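Local coordinates for protein aminoglycoside 6-N-acetyltransferase type Ib11 (Salmonella typhimurium, PDB 2PRB) that probably catalyses transfer of an acetyl group from acetyl-CoA to the 6'-amino group of aminoglycosides such as kanamycin B, conferring antibiotic resistance, at residues 13-18 and 120-125; 79-84 and 103-108; 99-104 and 136-141. The protein carries 2 engineered substitutions. All coordinates share one frame; numbering follows the deposited sequence.

Interaction 1 (13-18 and 120-125); sequences VTLRLM and TKLVRA. With COA (coenzyme A), chain B.
V13 and L15 both turn their side chains toward helix 120-125, with T14 between them facing away, in the usual strand alternation. V13 meets the helix with both of its methyl branches. CG2 rests against CB of K121 at 3.8 Å, the two side chains running at a slant to each other, while CG1, set anti to the backbone N (chi1 -180°), reaches the helix backbone and lies 4.0 Å from CA of L122. Beyond CB the lysine chain leads away from the strand, so only its root is shared with V13. L15 divides its branches in a similar way: CD1 lies over the last turn of the segment, 3.8 Å from C of A125, and CD2 faces CD2 of L122 in a looser methyl-to-methyl contact of 4.3 Å. The small A125 lets the strand come close, its CB sitting 3.7 Å from O of V13. No hydrogen bond crosses this contact, which is made by apolar side chains and backbone atoms in van der Waals contact. In the GNAT fold, it joins strand 13-17, at one edge of the sheet, to helix 118-131, which packs on the same sheet; the short axes approach to 7.6 Å and cross at -50°. L122 goes on from here to touch Q106 and L108 of strand 101-108. At the start of the segment the helix turns to the cofactor: T120 holds the pyrophosphate oxygen O2A of coenzyme A twice, through OG1 at 2.6 Å and through its backbone N at 3.2 Å. G119, immediately before it, and G117 also give backbone N-H groups to the cofactor.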
loop_
_atom_site.group_PDB
_atom_site.type_symbol
_atom_site.label_atom_id
_atom_site.label_comp_id
_atom_site.label_asym_id
_atom_site.label_seq_id
_atom_site.Cartn_x
_atom_site.Cartn_y
_atom_site.Cartn_z
ATOM N N VAL A 13 6.187 -0.638 14.335
ATOM C CA VAL A 13 5.201 -1.290 13.479
ATOM C C VAL A 13 5.880 -2.366 12.637
ATOM O O VAL A 13 6.891 -2.105 11.978
ATOM C CB VAL A 13 4.464 -0.270 12.572
ATOM C CG1 VAL A 13 3.429 -0.969 11.689
ATOM C CG2 VAL A 13 3.789 0.809 13.417
ATOM N N THR A 14 5.327 -3.576 12.684
ATOM C CA THR A 14 5.813 -4.690 11.877
ATOM C C THR A 14 4.735 -5.163 10.907
ATOM O O THR A 14 3.562 -4.801 11.040
ATOM C CB THR A 14 6.271 -5.882 12.747
ATOM O OG1 THR A 14 5.202 -6.290 13.606
ATOM C CG2 THR A 14 7.488 -5.507 13.588
ATOM N N LEU A 15 5.140 -5.973 9.935
ATOM C CA LEU A 15 4.216 -6.501 8.940
ATOM C C LEU A 15 4.248 -8.020 8.895
ATOM O O LEU A 15 5.320 -8.632 8.929
ATOM C CB LEU A 15 4.544 -5.942 7.556
ATOM C CG LEU A 15 4.420 -4.434 7.342
ATOM C CD1 LEU A 15 5.276 -4.042 6.167
ATOM C CD2 LEU A 15 2.973 -4.007 7.131
ATOM N N ARG A 16 3.061 -8.614 8.827
ATOM C CA ARG A 16 2.913 -10.044 8.602
ATOM C C ARG A 16 2.019 -10.264 7.387
ATOM O O ARG A 16 1.217 -9.394 7.035
ATOM C CB ARG A 16 2.324 -10.739 9.836
ATOM C CG ARG A 16 0.898 -10.320 10.193
ATOM C CD ARG A 16 0.289 -11.277 11.202
ATOM N NE ARG A 16 -1.032 -10.850 11.663
ATOM C CZ ARG A 16 -2.176 -11.123 11.040
ATOM N NH1 ARG A 16 -3.323 -10.696 11.552
ATOM N NH2 ARG A 16 -2.181 -11.813 9.906
ATOM N N LEU A 17 2.160 -11.420 6.744
ATOM C CA LEU A 17 1.269 -11.778 5.646
ATOM C C LEU A 17 -0.160 -11.861 6.153
ATOM O O LEU A 17 -0.407 -12.380 7.247
ATOM C CB LEU A 17 1.661 -13.125 5.035
ATOM C CG LEU A 17 2.972 -13.247 4.259
ATOM C CD1 LEU A 17 3.270 -14.724 4.018
ATOM C CD2 LEU A 17 2.920 -12.472 2.944
ATOM N N MET A 18 -1.097 -11.335 5.370
ATOM C CA MET A 18 -2.507 -11.532 5.664
ATOM C C MET A 18 -2.908 -12.955 5.277
ATOM O O MET A 18 -2.404 -13.506 4.296
ATOM C CB MET A 18 -3.376 -10.514 4.926
ATOM C CG MET A 18 -4.801 -10.459 5.458
ATOM S SD MET A 18 -5.915 -9.363 4.571
ATOM C CE MET A 18 -6.217 -10.328 3.097
ATOM N N THR A 120 3.510 6.488 8.651
ATOM C CA THR A 120 4.896 6.653 8.207
ATOM C C THR A 120 5.732 5.433 8.604
ATOM O O THR A 120 6.492 4.911 7.786
ATOM C CB THR A 120 5.525 7.972 8.739
ATOM O OG1 THR A 120 4.767 9.086 8.252
ATOM C CG2 THR A 120 6.968 8.129 8.271
ATOM N N LYS A 121 5.566 4.975 9.846
ATOM C CA LYS A 121 6.246 3.770 10.341
ATOM C C LYS A 121 5.865 2.524 9.537
ATOM O O LYS A 121 6.728 1.710 9.204
ATOM C CB LYS A 121 5.944 3.544 11.824
ATOM C CG LYS A 121 6.645 4.518 12.754
ATOM C CD LYS A 121 6.215 4.303 14.198
ATOM C CE LYS A 121 6.772 5.389 15.109
ATOM N NZ LYS A 121 8.256 5.324 15.229
ATOM N N LEU A 122 4.574 2.382 9.238
ATOM C CA LEU A 122 4.077 1.288 8.400
ATOM C C LEU A 122 4.750 1.304 7.021
ATOM O O LEU A 122 5.303 0.292 6.583
ATOM C CB LEU A 122 2.547 1.369 8.259
ATOM C CG LEU A 122 1.748 0.228 7.606
ATOM C CD1 LEU A 122 0.252 0.456 7.809
ATOM C CD2 LEU A 122 2.053 0.052 6.115
ATOM N N VAL A 123 4.698 2.453 6.347
ATOM C CA VAL A 123 5.279 2.589 5.006
ATOM C C VAL A 123 6.787 2.302 5.023
ATOM O O VAL A 123 7.292 1.586 4.160
ATOM C CB VAL A 123 4.969 3.975 4.372
ATOM C CG1 VAL A 123 5.698 4.150 3.043
ATOM C CG2 VAL A 123 3.459 4.140 4.165
ATOM N N ARG A 124 7.492 2.845 6.017
ATOM C CA ARG A 124 8.927 2.587 6.161
ATOM C C ARG A 124 9.239 1.099 6.319
ATOM O O ARG A 124 10.205 0.600 5.732
ATOM C CB ARG A 124 9.526 3.402 7.315
ATOM C CG ARG A 124 9.627 4.891 7.004
ATOM C CD ARG A 124 10.581 5.603 7.940
ATOM N NE ARG A 124 10.871 6.964 7.484
ATOM C CZ ARG A 124 11.779 7.283 6.562
ATOM N NH1 ARG A 124 12.511 6.344 5.976
ATOM N NH2 ARG A 124 11.963 8.552 6.227
ATOM N N ALA A 125 8.415 0.396 7.098
ATOM C CA ALA A 125 8.569 -1.048 7.287
ATOM C C ALA A 125 8.322 -1.816 5.988
ATOM O O ALA A 125 9.037 -2.776 5.684
ATOM C CB ALA A 125 7.645 -1.549 8.392
HETATM N N1A COA B . -2.780 18.684 3.895
HETATM C C2A COA B . -1.408 18.622 4.066
HETATM N N3A COA B . -0.874 17.795 5.040
HETATM C C4A COA B . -1.690 17.044 5.829
HETATM C C5A COA B . -3.071 17.091 5.670
HETATM C C6A COA B . -3.617 17.921 4.692
HETATM N N6A COA B . -4.919 17.874 4.421
HETATM N N7A COA B . -3.620 16.252 6.577
HETATM C C8A COA B . -2.628 15.679 7.299
HETATM N N9A COA B . -1.427 16.163 6.848
HETATM C C1B COA B . -0.071 15.697 7.205
HETATM C C2B COA B . 0.226 15.762 8.694
HETATM O O2B COA B . 0.604 17.063 9.076
HETATM C C3B COA B . 1.357 14.760 8.836
HETATM O O3B COA B . 2.602 15.369 8.575
HETATM P P3B COA B . 3.540 16.021 9.712
HETATM O O7A COA B . 4.169 14.914 10.521
HETATM O O8A COA B . 2.732 16.919 10.621
HETATM O O9A COA B . 4.617 16.834 9.032
HETATM C C4B COA B . 1.106 13.766 7.707
HETATM O O4B COA B . 0.148 14.350 6.839
HETATM C C5B COA B . 0.592 12.425 8.211
HETATM O O5B COA B . 1.659 11.616 8.653
HETATM P P1A COA B . 1.312 10.285 9.492
HETATM O O1A COA B . 0.824 10.661 10.870
HETATM O O2A COA B . 2.488 9.338 9.556
HETATM O O3A COA B . 0.124 9.660 8.603
HETATM P P2A COA B . -0.919 8.572 9.159
HETATM O O4A COA B . -0.388 7.936 10.420
HETATM O O5A COA B . -2.285 9.183 9.369
HETATM O O6A COA B . -0.955 7.491 7.967
HETATM C CBP COA B . -2.366 7.023 6.049
HETATM C CCP COA B . -1.241 7.880 6.635
HETATM C CDP COA B . -2.603 7.479 4.609
HETATM C CEP COA B . -1.900 5.565 6.034
HETATM C CAP COA B . -3.634 7.180 6.906
HETATM O OAP COA B . -3.954 8.540 7.135
HETATM C C9P COA B . -4.829 6.426 6.379
HETATM O O9P COA B . -4.952 5.053 6.646
HETATM N N8P COA B . -5.736 7.111 5.678
HETATM C C7P COA B . -7.005 6.539 5.249
HETATM C C6P COA B . -6.873 5.583 4.062
HETATM C C5P COA B . -5.967 6.141 2.983
HETATM O O5P COA B . -6.021 7.339 2.660
HETATM N N4P COA B . -5.128 5.276 2.411
HETATM C C3P COA B . -4.103 5.700 1.473
HETATM C C2P COA B . -4.640 5.843 0.054
HETATM S S1P COA B . -3.336 6.280 -1.125
#

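Interaction 2 (79-84 and 103-108); sequences YAQSYV and GIDQLL. Engineered in segment 103-108: Q106 (natural residue Leu), L107 (natural residue Ser). With COA (coenzyme A), chain B.
Y83 lays its ring over G103, whose CA stands 3.5 Å from the ring centroid, a CH-pi contact over the face that leaves no room for a side chain there. The crowded first torsion of the tyrosine (chi1 62°) folds the ring back across the neighbouring strand, and its OH bonds to Q140 beyond it. Further along this face CG of L107, an engineered residue, lies 3.9 Å from CB of Y79. On the other face of the sheet A80 CB packs against CB of Q106, also engineered, at 3.8 Å, with helix 118-131 covering A80, S82 and I104. Six backbone hydrogen bonds, from the pair Y79-L107 to Y83-G103, make 79-84 and 103-108 an antiparallel pair at the middle of the GNAT sheet. At the L107 end of the ladder Q106 O receives a weak bond from N4P of coenzyme A, and just beyond it L108 N donates to O9P at 2.7 Å. On the same face as Y83, the partly exposed Q81 and D105 form the looser, watered part. Their side chains do not bond directly; a water donates to OE1 of Q81 and lies doubtfully close to OD2 of D105. The extended side chain of Q81 points NE2 at OH of Y79 (2.6 Å), in the plane of both amide and ring.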
loop_
_atom_site.group_PDB
_atom_site.type_symbol
_atom_site.label_atom_id
_atom_site.label_comp_id
_atom_site.label_asym_id
_atom_site.label_seq_id
_atom_site.Cartn_x
_atom_site.Cartn_y
_atom_site.Cartn_z
ATOM N N TYR A 79 -3.825 -2.436 7.261
ATOM C CA TYR A 79 -3.715 -3.320 6.109
ATOM C C TYR A 79 -2.806 -2.658 5.088
ATOM O O TYR A 79 -2.831 -1.439 4.933
ATOM C CB TYR A 79 -5.101 -3.559 5.498
ATOM C CG TYR A 79 -5.091 -4.284 4.167
ATOM C CD1 TYR A 79 -4.956 -5.670 4.108
ATOM C CD2 TYR A 79 -5.219 -3.580 2.968
ATOM C CE1 TYR A 79 -4.945 -6.341 2.890
ATOM C CE2 TYR A 79 -5.207 -4.242 1.740
ATOM C CZ TYR A 79 -5.071 -5.625 1.715
ATOM O OH TYR A 79 -5.056 -6.295 0.516
ATOM N N ALA A 80 -2.006 -3.466 4.397
ATOM C CA ALA A 80 -1.159 -2.972 3.318
ATOM C C ALA A 80 -1.112 -3.960 2.157
ATOM O O ALA A 80 -1.406 -5.148 2.324
ATOM C CB ALA A 80 0.250 -2.668 3.829
ATOM N N GLN A 81 -0.760 -3.441 0.984
ATOM C CA GLN A 81 -0.586 -4.235 -0.226
ATOM C C GLN A 81 0.698 -3.825 -0.914
ATOM O O GLN A 81 1.018 -2.635 -0.983
ATOM C CB GLN A 81 -1.723 -3.967 -1.214
ATOM C CG GLN A 81 -2.988 -4.708 -0.939
ATOM C CD GLN A 81 -4.130 -4.282 -1.847
ATOM O OE1 GLN A 81 -3.962 -3.454 -2.751
ATOM N NE2 GLN A 81 -5.299 -4.845 -1.608
ATOM N N SER A 82 1.430 -4.808 -1.426
ATOM C CA SER A 82 2.495 -4.535 -2.378
ATOM C C SER A 82 2.161 -5.257 -3.674
ATOM O O SER A 82 1.490 -6.289 -3.659
ATOM C CB SER A 82 3.859 -4.974 -1.842
ATOM O OG SER A 82 3.962 -6.386 -1.806
ATOM N N TYR A 83 2.620 -4.711 -4.794
ATOM C CA TYR A 83 2.339 -5.316 -6.090
ATOM C C TYR A 83 3.496 -5.141 -7.068
ATOM O O TYR A 83 4.269 -4.192 -6.959
ATOM C CB TYR A 83 1.023 -4.780 -6.679
ATOM C CG TYR A 83 1.011 -3.286 -6.949
ATOM C CD1 TYR A 83 1.467 -2.776 -8.169
ATOM C CD2 TYR A 83 0.540 -2.387 -5.992
ATOM C CE1 TYR A 83 1.466 -1.407 -8.425
ATOM C CE2 TYR A 83 0.527 -1.010 -6.242
ATOM C CZ TYR A 83 0.994 -0.532 -7.458
ATOM O OH TYR A 83 0.997 0.823 -7.717
ATOM N N VAL A 84 3.616 -6.079 -8.006
ATOM C CA VAL A 84 4.559 -5.943 -9.114
ATOM C C VAL A 84 3.871 -5.131 -10.213
ATOM O O VAL A 84 2.915 -5.604 -10.834
ATOM C CB VAL A 84 5.010 -7.319 -9.659
ATOM C CG1 VAL A 84 6.026 -7.141 -10.792
ATOM C CG2 VAL A 84 5.597 -8.178 -8.535
ATOM N N GLY A 103 4.773 -1.460 -6.289
ATOM C CA GLY A 103 3.878 -0.414 -5.808
ATOM C C GLY A 103 3.314 -0.786 -4.453
ATOM O O GLY A 103 3.276 -1.966 -4.094
ATOM N N ILE A 104 2.883 0.217 -3.690
ATOM C CA ILE A 104 2.288 -0.039 -2.377
ATOM C C ILE A 104 0.990 0.730 -2.161
ATOM O O ILE A 104 0.760 1.774 -2.775
ATOM C CB ILE A 104 3.265 0.251 -1.193
ATOM C CG1 ILE A 104 3.705 1.724 -1.181
ATOM C CG2 ILE A 104 4.462 -0.706 -1.222
ATOM C CD1 ILE A 104 4.377 2.164 0.116
ATOM N N ASP A 105 0.151 0.178 -1.287
ATOM C CA ASP A 105 -1.060 0.826 -0.799
ATOM C C ASP A 105 -1.234 0.411 0.652
ATOM O O ASP A 105 -0.813 -0.681 1.037
ATOM C CB ASP A 105 -2.277 0.384 -1.613
ATOM C CG ASP A 105 -2.329 1.023 -2.985
ATOM O OD1 ASP A 105 -2.496 2.260 -3.067
ATOM O OD2 ASP A 105 -2.223 0.286 -3.984
ATOM N N GLN A 106 -1.840 1.274 1.466
ATOM C CA GLN A 106 -2.018 0.951 2.883
ATOM C C GLN A 106 -3.092 1.789 3.563
ATOM O O GLN A 106 -3.482 2.846 3.065
ATOM C CB GLN A 106 -0.687 1.047 3.655
ATOM C CG GLN A 106 -0.165 2.465 3.910
ATOM C CD GLN A 106 0.128 3.228 2.637
ATOM O OE1 GLN A 106 -0.407 4.318 2.422
ATOM N NE2 GLN A 106 0.964 2.655 1.775
ATOM N N LEU A 107 -3.554 1.297 4.709
ATOM C CA LEU A 107 -4.560 1.978 5.512
ATOM C C LEU A 107 -4.336 1.678 6.992
ATOM O O LEU A 107 -3.838 0.607 7.346
ATOM C CB LEU A 107 -5.971 1.538 5.086
ATOM C CG LEU A 107 -6.393 0.073 5.281
ATOM C CD1 LEU A 107 -6.999 -0.162 6.670
ATOM C CD2 LEU A 107 -7.378 -0.339 4.199
ATOM N N LEU A 108 -4.700 2.626 7.846
ATOM C CA LEU A 108 -4.733 2.382 9.286
ATOM C C LEU A 108 -6.171 2.104 9.710
ATOM O O LEU A 108 -7.086 2.830 9.326
ATOM C CB LEU A 108 -4.152 3.570 10.063
ATOM C CG LEU A 108 -2.651 3.859 9.924
ATOM C CD1 LEU A 108 -2.290 5.188 10.580
ATOM C CD2 LEU A 108 -1.805 2.730 10.503
HETATM N N1A COA B . -2.780 18.684 3.895
HETATM C C2A COA B . -1.408 18.622 4.066
HETATM N N3A COA B . -0.874 17.795 5.040
HETATM C C4A COA B . -1.690 17.044 5.829
HETATM C C5A COA B . -3.071 17.091 5.670
HETATM C C6A COA B . -3.617 17.921 4.692
HETATM N N6A COA B . -4.919 17.874 4.421
HETATM N N7A COA B . -3.620 16.252 6.577
HETATM C C8A COA B . -2.628 15.679 7.299
HETATM N N9A COA B . -1.427 16.163 6.848
HETATM C C1B COA B . -0.071 15.697 7.205
HETATM C C2B COA B . 0.226 15.762 8.694
HETATM O O2B COA B . 0.604 17.063 9.076
HETATM C C3B COA B . 1.357 14.760 8.836
HETATM O O3B COA B . 2.602 15.369 8.575
HETATM P P3B COA B . 3.540 16.021 9.712
HETATM O O7A COA B . 4.169 14.914 10.521
HETATM O O8A COA B . 2.732 16.919 10.621
HETATM O O9A COA B . 4.617 16.834 9.032
HETATM C C4B COA B . 1.106 13.766 7.707
HETATM O O4B COA B . 0.148 14.350 6.839
HETATM C C5B COA B . 0.592 12.425 8.211
HETATM O O5B COA B . 1.659 11.616 8.653
HETATM P P1A COA B . 1.312 10.285 9.492
HETATM O O1A COA B . 0.824 10.661 10.870
HETATM O O2A COA B . 2.488 9.338 9.556
HETATM O O3A COA B . 0.124 9.660 8.603
HETATM P P2A COA B . -0.919 8.572 9.159
HETATM O O4A COA B . -0.388 7.936 10.420
HETATM O O5A COA B . -2.285 9.183 9.369
HETATM O O6A COA B . -0.955 7.491 7.967
HETATM C CBP COA B . -2.366 7.023 6.049
HETATM C CCP COA B . -1.241 7.880 6.635
HETATM C CDP COA B . -2.603 7.479 4.609
HETATM C CEP COA B . -1.900 5.565 6.034
HETATM C CAP COA B . -3.634 7.180 6.906
HETATM O OAP COA B . -3.954 8.540 7.135
HETATM C C9P COA B . -4.829 6.426 6.379
HETATM O O9P COA B . -4.952 5.053 6.646
HETATM N N8P COA B . -5.736 7.111 5.678
HETATM C C7P COA B . -7.005 6.539 5.249
HETATM C C6P COA B . -6.873 5.583 4.062
HETATM C C5P COA B . -5.967 6.141 2.983
HETATM O O5P COA B . -6.021 7.339 2.660
HETATM N N4P COA B . -5.128 5.276 2.411
HETATM C C3P COA B . -4.103 5.700 1.473
HETATM C C2P COA B . -4.640 5.843 0.054
HETATM S S1P COA B . -3.336 6.280 -1.125
HETATM O O HOH W 1 -2.200 -2.115 -4.278
HETATM O O HOH W 2 0.596 2.338 -5.594
#

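Interaction 3 (99-104 and 136-141); sequences PGVRGI and VTKIQT
V136 opens the segment by pressing CG2 onto one face of the R102 guanidinium group, 3.5 Å from NE, while its CG1 sits against G100 O. The arginine reaches this place by bending at chi2 (-71°), and its rotation is fixed by NH1, which bonds to P99 O and V101 O, both in the guanidinium plane; NH2 makes a salt bridge with D133. T137 gives its backbone N to G100 O at 2.9 Å from well above the carbonyl plane; the chain here has not yet entered the strand. Its OG1 lies close to G100 but is bonded to D98. Strand 138-141 begins at K138: its O accepts the N-H of R102 almost in line with the carbonyl, and its side chain runs alongside V101, with CE 4.0 Å from CG2 of the valine. I139 lies on the opposite face, meeting CB of R102 with CD1 and CG2 of I104 with its own CG2 (3.9 Å). Q140 is gripped by two backbone bonds, from its N to R102 O at 2.7 Å and from I104 N to its O at 3.1 Å. Its side chain, whose OE1 is engaged by Y83, crosses V101 at about a right angle, bringing NE2 to 3.5 Å from CG1. T141 ends the walk with OG1 3.5 Å from CG1 of I104; this hydroxyl is buried without a polar partner. The two parallel strands are the ends of a beta-alpha-beta unit whose connecting helix 118-131 covers I104 and I139 through L130, while strand 170-178 pairs with the far edge of 138-141 and Y154 of helix 148-156 packs on I104 and T141.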
loop_
_atom_site.group_PDB
_atom_site.type_symbol
_atom_site.label_atom_id
_atom_site.label_comp_id
_atom_site.label_asym_id
_atom_site.label_seq_id
_atom_site.Cartn_x
_atom_site.Cartn_y
_atom_site.Cartn_z
ATOM N N PRO A 99 10.587 -5.019 -14.325
ATOM C CA PRO A 99 9.940 -5.998 -13.441
ATOM C C PRO A 99 10.314 -5.824 -11.967
ATOM O O PRO A 99 9.667 -6.408 -11.094
ATOM C CB PRO A 99 10.459 -7.344 -13.967
ATOM C CG PRO A 99 11.756 -7.025 -14.603
ATOM C CD PRO A 99 11.584 -5.657 -15.207
ATOM N N GLY A 100 11.352 -5.031 -11.705
ATOM C CA GLY A 100 11.792 -4.726 -10.346
ATOM C C GLY A 100 10.987 -3.659 -9.620
ATOM O O GLY A 100 11.184 -3.441 -8.426
ATOM N N VAL A 101 10.080 -2.992 -10.329
ATOM C CA VAL A 101 9.254 -1.950 -9.709
ATOM C C VAL A 101 8.144 -2.575 -8.854
ATOM O O VAL A 101 7.452 -3.491 -9.298
ATOM C CB VAL A 101 8.670 -0.971 -10.764
ATOM C CG1 VAL A 101 7.714 0.031 -10.118
ATOM C CG2 VAL A 101 9.792 -0.228 -11.484
ATOM N N ARG A 102 8.011 -2.084 -7.622
ATOM C CA ARG A 102 6.928 -2.477 -6.723
ATOM C C ARG A 102 6.080 -1.258 -6.394
ATOM O O ARG A 102 6.604 -0.159 -6.244
ATOM C CB ARG A 102 7.469 -3.061 -5.416
ATOM C CG ARG A 102 8.308 -4.328 -5.563
ATOM C CD ARG A 102 7.473 -5.550 -5.944
ATOM N NE ARG A 102 8.332 -6.716 -6.182
ATOM C CZ ARG A 102 8.940 -6.984 -7.336
ATOM N NH1 ARG A 102 8.787 -6.183 -8.386
ATOM N NH2 ARG A 102 9.705 -8.066 -7.445
ATOM N N GLY A 103 4.773 -1.460 -6.289
ATOM C CA GLY A 103 3.878 -0.414 -5.808
ATOM C C GLY A 103 3.314 -0.786 -4.453
ATOM O O GLY A 103 3.276 -1.966 -4.094
ATOM N N ILE A 104 2.883 0.217 -3.690
ATOM C CA ILE A 104 2.288 -0.039 -2.377
ATOM C C ILE A 104 0.990 0.730 -2.161
ATOM O O ILE A 104 0.760 1.774 -2.775
ATOM C CB ILE A 104 3.265 0.251 -1.193
ATOM C CG1 ILE A 104 3.705 1.724 -1.181
ATOM C CG2 ILE A 104 4.462 -0.706 -1.222
ATOM C CD1 ILE A 104 4.377 2.164 0.116
ATOM N N VAL A 136 14.219 -6.105 -6.584
ATOM C CA VAL A 136 13.458 -4.853 -6.515
ATOM C C VAL A 136 14.364 -3.640 -6.748
ATOM O O VAL A 136 15.448 -3.539 -6.168
ATOM C CB VAL A 136 12.677 -4.731 -5.185
ATOM C CG1 VAL A 136 12.093 -3.322 -5.011
ATOM C CG2 VAL A 136 11.566 -5.766 -5.143
ATOM N N THR A 137 13.901 -2.727 -7.599
ATOM C CA THR A 137 14.697 -1.573 -8.020
ATOM C C THR A 137 14.176 -0.242 -7.476
ATOM O O THR A 137 14.958 0.674 -7.207
ATOM C CB THR A 137 14.747 -1.482 -9.556
ATOM O OG1 THR A 137 13.411 -1.505 -10.075
ATOM C CG2 THR A 137 15.534 -2.657 -10.140
ATOM N N LYS A 138 12.856 -0.147 -7.321
ATOM C CA LYS A 138 12.186 1.116 -7.009
ATOM C C LYS A 138 10.787 0.833 -6.465
ATOM O O LYS A 138 10.126 -0.112 -6.908
ATOM C CB LYS A 138 12.096 1.970 -8.285
ATOM C CG LYS A 138 11.504 3.366 -8.123
ATOM C CD LYS A 138 11.514 4.129 -9.461
ATOM C CE LYS A 138 10.565 3.519 -10.494
ATOM N NZ LYS A 138 10.689 4.177 -11.830
ATOM N N ILE A 139 10.348 1.645 -5.506
ATOM C CA ILE A 139 8.977 1.566 -4.989
ATOM C C ILE A 139 8.186 2.770 -5.487
ATOM O O ILE A 139 8.704 3.883 -5.508
ATOM C CB ILE A 139 8.911 1.536 -3.429
ATOM C CG1 ILE A 139 10.042 0.691 -2.822
ATOM C CG2 ILE A 139 7.535 1.063 -2.953
ATOM C CD1 ILE A 139 10.015 -0.778 -3.172
ATOM N N GLN A 140 6.942 2.529 -5.891
ATOM C CA GLN A 140 6.033 3.595 -6.319
ATOM C C GLN A 140 4.789 3.638 -5.441
ATOM O O GLN A 140 4.405 2.633 -4.827
ATOM C CB GLN A 140 5.616 3.405 -7.781
ATOM C CG GLN A 140 4.753 2.165 -8.018
ATOM C CD GLN A 140 4.243 2.028 -9.439
ATOM O OE1 GLN A 140 3.094 1.631 -9.665
ATOM N NE2 GLN A 140 5.093 2.332 -10.401
ATOM N N THR A 141 4.171 4.813 -5.368
ATOM C CA THR A 141 2.817 4.926 -4.836
ATOM C C THR A 141 1.996 5.864 -5.717
ATOM O O THR A 141 2.557 6.666 -6.464
ATOM C CB THR A 141 2.766 5.399 -3.371
ATOM O OG1 THR A 141 3.915 4.932 -2.648
ATOM C CG2 THR A 141 1.528 4.833 -2.733
#

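Interactions 2 and 3 are buried and share G103 and I104, so strand 101-108 is held on one edge by an antiparallel partner and on the other by a parallel one; Y83 and Q140 join the two contacts across it. Both rest on ladders of backbone hydrogen bonds. Interaction 1 is only partly buried, lies nearer the edge of the sheet and has no bond across it, just van der Waals contacts of aliphatic side chains and backbone. That helix, 118-131, nevertheless ties the three together: V123 touches both I104 and Q106. Interactions 1 and 2 also meet coenzyme A, the first at its pyrophosphate and the second along its pantetheine arm.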